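Local coordinates for putrescine aminotransferase (Halomonas elongata DSM 2581, PDB 6GWI), which probably transfers amino groups between amines such as putrescine and keto acceptors, as a pyridoxal-5'-phosphate-dependent class-III aminotransferase, at residues R130-L134 / K135-D139; A397-L400 / C401-L404. All blocks are in the same frame, centred on the assembly; numbering follows the deposited sequence.

Contact 1. Residues R130-L134 / K135-D139; sequences RYWAL and KGQPD
K135 folds back across the ring of Y131 at the C-terminal end of helix 117-134, where a Schellman motif built on G136 stops the helix and turns the chain toward strand 142-146. The lysine's aliphatic part does the touching: CG lies over one face of the tyrosine ring, 4.0 Å from its centroid and 17° off the normal, a CH-pi contact. Bends at chi2 and chi3 then carry the chain along the ring toward the phenol, leaving K135 CE 3.6 Å from Y131 OH. Lysine suits this place because its methylenes can lie on an aromatic while the ammonium continues beyond it.

Y131 and W132 are buried against the body of the domain, both touching L252 of strand 252-255, and W132 NE1 is hydrogen-bonded to A218 O. Y131 CE2 lies over one face of the indole, above its centre; Q137 approaches the edge, and K140 adds a cation-pi contact. The amide nitrogen NE2 of Q137 comes to 3.7 Å from W132 CZ3, near the indole plane, with the amide turned 75° from the ring. On another side of the helix, L134 CD2 lies over the guanidinium of R130, whose NH2 is bonded to G311 O.

Backbone bonds fix the turn itself. K135 N still makes a helical bond to Y131 O, 3.0 Å. G136 has a positive phi, a conformation that glycine adopts without strain from a side chain. Its N bonds A133 O, the 5→2 bond of the Schellman motif, and the 6→1 bond beside it runs from Q137 N to W132 O, 3.0 Å, with an N-H...O angle of 154°.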
ATOM      1  N   ARG B 130      -1.241  -8.372  17.999  1.00 18.84           N
ATOM      2  CA  ARG B 130      -1.862  -9.689  17.988  1.00 20.07           C
ATOM      3  C   ARG B 130      -0.993 -10.701  18.723  1.00 21.62           C
ATOM      4  O   ARG B 130      -1.503 -11.533  19.482  1.00 16.01           O
ATOM      5  CB  ARG B 130      -2.105 -10.120  16.543  1.00 20.89           C
ATOM      6  CG  ARG B 130      -2.676 -11.518  16.364  1.00 24.68           C
ATOM      7  CD  ARG B 130      -4.075 -11.688  16.964  1.00 27.20           C
ATOM      8  NE  ARG B 130      -4.641 -12.987  16.593  1.00 30.70           N
ATOM      9  CZ  ARG B 130      -5.651 -13.587  17.218  1.00 33.86           C
ATOM     10  NH1 ARG B 130      -6.235 -13.016  18.264  1.00 27.47           N
ATOM     11  NH2 ARG B 130      -6.079 -14.770  16.793  1.00 29.30           N
ATOM     12  N   TYR B 131       0.324 -10.629  18.522  1.00 23.62           N
ATOM     13  CA  TYR B 131       1.249 -11.546  19.178  1.00 20.70           C
ATOM     14  C   TYR B 131       1.059 -11.534  20.688  1.00 26.91           C
ATOM     15  O   TYR B 131       0.821 -12.575  21.309  1.00 22.45           O
ATOM     16  CB  TYR B 131       2.688 -11.174  18.817  1.00 19.73           C
ATOM     17  CG  TYR B 131       3.727 -11.923  19.613  1.00 24.32           C
ATOM     18  CD1 TYR B 131       4.094 -13.218  19.270  1.00 18.83           C
ATOM     19  CD2 TYR B 131       4.338 -11.334  20.709  1.00 24.18           C
ATOM     20  CE1 TYR B 131       5.042 -13.901  20.000  1.00 20.54           C
ATOM     21  CE2 TYR B 131       5.280 -12.006  21.440  1.00 17.29           C
ATOM     22  CZ  TYR B 131       5.630 -13.288  21.084  1.00 24.70           C
ATOM     23  OH  TYR B 131       6.575 -13.956  21.820  1.00 23.43           O
ATOM     24  N   TRP B 132       1.167 -10.354  21.300  1.00 16.82           N
ATOM     25  CA  TRP B 132       1.097 -10.280  22.754  1.00 18.73           C
ATOM     26  C   TRP B 132      -0.287 -10.647  23.267  1.00 24.34           C
ATOM     27  O   TRP B 132      -0.406 -11.224  24.354  1.00 25.73           O
ATOM     28  CB  TRP B 132       1.512  -8.884  23.221  1.00 19.35           C
ATOM     29  CG  TRP B 132       2.986  -8.666  23.075  1.00 19.74           C
ATOM     30  CD1 TRP B 132       3.607  -7.794  22.230  1.00 16.90           C
ATOM     31  CD2 TRP B 132       4.027  -9.354  23.779  1.00 21.47           C
ATOM     32  NE1 TRP B 132       4.968  -7.893  22.368  1.00 24.09           N
ATOM     33  CE2 TRP B 132       5.253  -8.841  23.313  1.00 21.10           C
ATOM     34  CE3 TRP B 132       4.041 -10.351  24.761  1.00 20.70           C
ATOM     35  CZ2 TRP B 132       6.482  -9.289  23.798  1.00 25.91           C
ATOM     36  CZ3 TRP B 132       5.265 -10.794  25.243  1.00 24.70           C
ATOM     37  CH2 TRP B 132       6.467 -10.266  24.757  1.00 20.57           C
ATOM     38  N   ALA B 133      -1.340 -10.353  22.498  1.00 29.64           N
ATOM     39  CA  ALA B 133      -2.673 -10.809  22.874  1.00 23.02           C
ATOM     40  C   ALA B 133      -2.732 -12.331  22.934  1.00 22.58           C
ATOM     41  O   ALA B 133      -3.290 -12.903  23.877  1.00 24.97           O
ATOM     42  CB  ALA B 133      -3.710 -10.263  21.892  1.00 21.91           C
ATOM     43  N   LEU B 134      -2.130 -13.008  21.954  1.00 25.29           N
ATOM     44  CA  LEU B 134      -2.143 -14.466  21.967  1.00 20.50           C
ATOM     45  C   LEU B 134      -1.277 -15.025  23.090  1.00 25.42           C
ATOM     46  O   LEU B 134      -1.527 -16.139  23.563  1.00 31.91           O
ATOM     47  CB  LEU B 134      -1.686 -15.014  20.614  1.00 17.08           C
ATOM     48  CG  LEU B 134      -2.614 -14.767  19.424  1.00 23.33           C
ATOM     49  CD1 LEU B 134      -1.907 -15.110  18.116  1.00 23.08           C
ATOM     50  CD2 LEU B 134      -3.898 -15.565  19.570  1.00 25.00           C
ATOM     51  N   LYS B 135      -0.270 -14.272  23.542  1.00 30.35           N
ATOM     52  CA  LYS B 135       0.534 -14.692  24.684  1.00 29.50           C
ATOM     53  C   LYS B 135      -0.186 -14.524  26.015  1.00 30.34           C
ATOM     54  O   LYS B 135       0.413 -14.817  27.057  1.00 24.90           O
ATOM     55  CB  LYS B 135       1.842 -13.895  24.749  1.00 31.55           C
ATOM     56  CG  LYS B 135       2.697 -13.938  23.492  1.00 34.42           C
ATOM     57  CD  LYS B 135       3.345 -15.293  23.250  1.00 29.00           C
ATOM     58  CE  LYS B 135       4.446 -15.593  24.252  1.00 36.10           C
ATOM     59  NZ  LYS B 135       5.050 -16.933  23.991  1.00 41.60           N
ATOM     60  N   GLY B 136      -1.427 -14.040  26.013  1.00 25.61           N
ATOM     61  CA  GLY B 136      -2.135 -13.781  27.249  1.00 32.54           C
ATOM     62  C   GLY B 136      -1.751 -12.488  27.929  1.00 32.87           C
ATOM     63  O   GLY B 136      -2.013 -12.328  29.124  1.00 28.23           O
ATOM     64  N   GLN B 137      -1.147 -11.552  27.202  1.00 31.01           N
ATOM     65  CA  GLN B 137      -0.679 -10.285  27.765  1.00 32.48           C
ATOM     66  C   GLN B 137      -1.238  -9.135  26.940  1.00 29.56           C
ATOM     67  O   GLN B 137      -0.498  -8.424  26.250  1.00 31.82           O
ATOM     68  CB  GLN B 137       0.848 -10.257  27.798  1.00 28.95           C
ATOM     69  CG  GLN B 137       1.443 -11.371  28.632  1.00 33.68           C
ATOM     70  CD  GLN B 137       2.945 -11.267  28.760  1.00 41.38           C
ATOM     71  OE1 GLN B 137       3.473 -10.320  29.342  1.00 48.75           O
ATOM     72  NE2 GLN B 137       3.646 -12.243  28.199  1.00 44.47           N
ATOM     73  N   PRO B 138      -2.555  -8.912  27.007  1.00 37.01           N
ATOM     74  CA  PRO B 138      -3.185  -7.912  26.131  1.00 31.68           C
ATOM     75  C   PRO B 138      -2.860  -6.472  26.495  1.00 34.29           C
ATOM     76  O   PRO B 138      -3.190  -5.570  25.714  1.00 31.93           O
ATOM     77  CB  PRO B 138      -4.682  -8.205  26.294  1.00 23.95           C
ATOM     78  CG  PRO B 138      -4.789  -8.738  27.682  1.00 25.76           C
ATOM     79  CD  PRO B 138      -3.536  -9.549  27.908  1.00 33.77           C
ATOM     80  N   ASP B 139      -2.226  -6.219  27.639  1.00 42.21           N
ATOM     81  CA  ASP B 139      -1.821  -4.866  27.989  1.00 46.81           C
ATOM     82  C   ASP B 139      -0.457  -4.489  27.422  1.00 33.71           C
ATOM     83  O   ASP B 139      -0.085  -3.312  27.482  1.00 28.40           O
ATOM     84  CB  ASP B 139      -1.787  -4.700  29.514  1.00 59.40           C
ATOM     85  CG  ASP B 139      -3.154  -4.869  30.157  1.00 45.30           C
ATOM     86  OD1 ASP B 139      -4.162  -4.431  29.564  1.00 38.99           O
ATOM     87  OD2 ASP B 139      -3.219  -5.438  31.267  1.00 52.56           O
TER

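Contact 2. Residues A397-L400 / C401-L404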
ATOM      1  N   ALA B 397      19.733  27.060   3.326  1.00 40.21           N
ATOM      2  CA  ALA B 397      21.008  26.653   2.744  1.00 46.11           C
ATOM      3  C   ALA B 397      20.895  25.301   2.052  1.00 46.36           C
ATOM      4  O   ALA B 397      21.422  25.113   0.950  1.00 37.40           O
ATOM      5  CB  ALA B 397      22.085  26.609   3.829  1.00 56.74           C
ATOM      6  N   GLY B 398      20.218  24.343   2.690  1.00 42.67           N
ATOM      7  CA  GLY B 398      20.124  23.009   2.117  1.00 32.45           C
ATOM      8  C   GLY B 398      19.295  22.972   0.846  1.00 38.94           C
ATOM      9  O   GLY B 398      19.687  22.352  -0.147  1.00 40.49           O
ATOM     10  N   ASN B 399      18.133  23.631   0.859  1.00 39.17           N
ATOM     11  CA  ASN B 399      17.300  23.672  -0.339  1.00 41.52           C
ATOM     12  C   ASN B 399      18.014  24.382  -1.481  1.00 44.60           C
ATOM     13  O   ASN B 399      17.877  23.992  -2.647  1.00 29.82           O
ATOM     14  CB  ASN B 399      15.969  24.358  -0.035  1.00 39.21           C
ATOM     15  CG  ASN B 399      15.119  23.576   0.941  1.00 49.97           C
ATOM     16  OD1 ASN B 399      15.375  22.400   1.204  1.00 45.85           O
ATOM     17  ND2 ASN B 399      14.092  24.220   1.477  1.00 64.61           N
ATOM     18  N   LEU B 400      18.761  25.445  -1.171  1.00 40.88           N
ATOM     19  CA  LEU B 400      19.524  26.138  -2.203  1.00 43.29           C
ATOM     20  C   LEU B 400      20.582  25.223  -2.803  1.00 35.30           C
ATOM     21  O   LEU B 400      20.727  25.139  -4.028  1.00 34.68           O
ATOM     22  CB  LEU B 400      20.169  27.399  -1.627  1.00 42.59           C
ATOM     23  CG  LEU B 400      21.046  28.191  -2.600  1.00 49.33           C
ATOM     24  CD1 LEU B 400      20.261  28.617  -3.834  1.00 45.81           C
ATOM     25  CD2 LEU B 400      21.638  29.407  -1.900  1.00 43.92           C
ATOM     26  N   CYS B 401      21.345  24.534  -1.950  1.00 29.56           N
ATOM     27  CA  CYS B 401      22.322  23.573  -2.449  1.00 40.01           C
ATOM     28  C   CYS B 401      21.649  22.490  -3.282  1.00 43.68           C
ATOM     29  O   CYS B 401      22.170  22.089  -4.328  1.00 30.39           O
ATOM     30  CB  CYS B 401      23.088  22.950  -1.284  1.00 41.72           C
ATOM     31  SG  CYS B 401      24.470  21.910  -1.798  1.00 41.14           S
ATOM     32  N   ARG B 402      20.488  22.006  -2.829  1.00 32.11           N
ATOM     33  CA  ARG B 402      19.748  20.986  -3.567  1.00 32.15           C
ATOM     34  C   ARG B 402      19.371  21.469  -4.963  1.00 33.49           C
ATOM     35  O   ARG B 402      19.533  20.741  -5.950  1.00 33.96           O
ATOM     36  CB  ARG B 402      18.494  20.598  -2.784  1.00 27.64           C
ATOM     37  CG  ARG B 402      17.538  19.666  -3.513  1.00 35.47           C
ATOM     38  CD  ARG B 402      16.167  19.717  -2.866  1.00 36.58           C
ATOM     39  NE  ARG B 402      15.514  20.995  -3.131  1.00 31.99           N
ATOM     40  CZ  ARG B 402      14.477  21.465  -2.449  1.00 40.19           C
ATOM     41  NH1 ARG B 402      13.968  20.766  -1.443  1.00 41.20           N
ATOM     42  NH2 ARG B 402      13.954  22.641  -2.771  1.00 44.73           N
ATOM     43  N   ASP B 403      18.816  22.679  -5.060  1.00 30.00           N
ATOM     44  CA  ASP B 403      18.395  23.195  -6.358  1.00 36.55           C
ATOM     45  C   ASP B 403      19.597  23.476  -7.251  1.00 36.87           C
ATOM     46  O   ASP B 403      19.530  23.287  -8.472  1.00 38.36           O
ATOM     47  CB  ASP B 403      17.551  24.456  -6.173  1.00 36.39           C
ATOM     48  CG  ASP B 403      16.289  24.199  -5.373  1.00 35.31           C
ATOM     49  OD1 ASP B 403      15.857  23.031  -5.303  1.00 46.77           O
ATOM     50  OD2 ASP B 403      15.724  25.163  -4.821  1.00 43.07           O
ATOM     51  N   LEU B 404      20.700  23.945  -6.665  1.00 32.86           N
ATOM     52  CA  LEU B 404      21.908  24.172  -7.447  1.00 34.94           C
ATOM     53  C   LEU B 404      22.526  22.862  -7.920  1.00 38.25           C
ATOM     54  O   LEU B 404      23.132  22.820  -8.995  1.00 34.21           O
ATOM     55  CB  LEU B 404      22.918  24.979  -6.635  1.00 43.99           C
ATOM     56  CG  LEU B 404      22.586  26.463  -6.457  1.00 39.50           C
ATOM     57  CD1 LEU B 404      23.578  27.116  -5.505  1.00 44.76           C
ATOM     58  CD2 LEU B 404      22.570  27.195  -7.797  1.00 41.67           C
TER
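R402 is held by a salt bridge to its neighbour D403 on helix 397-407, and N399, one helical turn earlier and across the contact, stacks on the arginine. Both R402 NE, at 3.0 Å, and NH2, at 3.2 Å, grip the single oxygen D403 OD1 side-on. That oxygen lies in the guanidinium plane, and a bend at chi3 (71°) in an otherwise extended arginine chain swings the group round to it. With its edge so engaged, the guanidinium offers a face to N399: the amide and guanidinium planes are 11° apart, stacked, with OD1 above NH1 rather than in line with an N-H. Asparagine suits the place because its flat amide can stack while OD1 is hydrogen-bonded to S414 OG on strand 413-415.

Regular i to i+4 bonds carry the backbone, from C401 N to A397 O through L404 N to L400 O. G398, without a side chain, fits a buried position; C401, also buried and small, packs on helix 429-450 and M419. L400 and L404 run side by side toward that helix, their apolar branches meeting where L400 CG lies 4.0 Å from L404 CD1.

Overall arrangement
Contact 1 comes first along the chain and closes well before contact 2 opens. Their centres are about 48 Å apart, their nearest atoms about 38 Å, and they lie on opposite sides of the chain's centre. Both belong to the class-III aminotransferase fold, yet no helix or strand is common to them. Residues 130-139 end helix 117-134, whose N-terminal end lies by the pyridoxal-5'-phosphate pocket, and lead into strand 142-146 of the parallel beta-sheet. Residues 397-404 belong to helix 397-407, packed between helix 429-450 and the antiparallel beta-sheet near the C-terminus. The two thus belong to separate parts of the fold, and each approaches the second subunit, through R130 and R402.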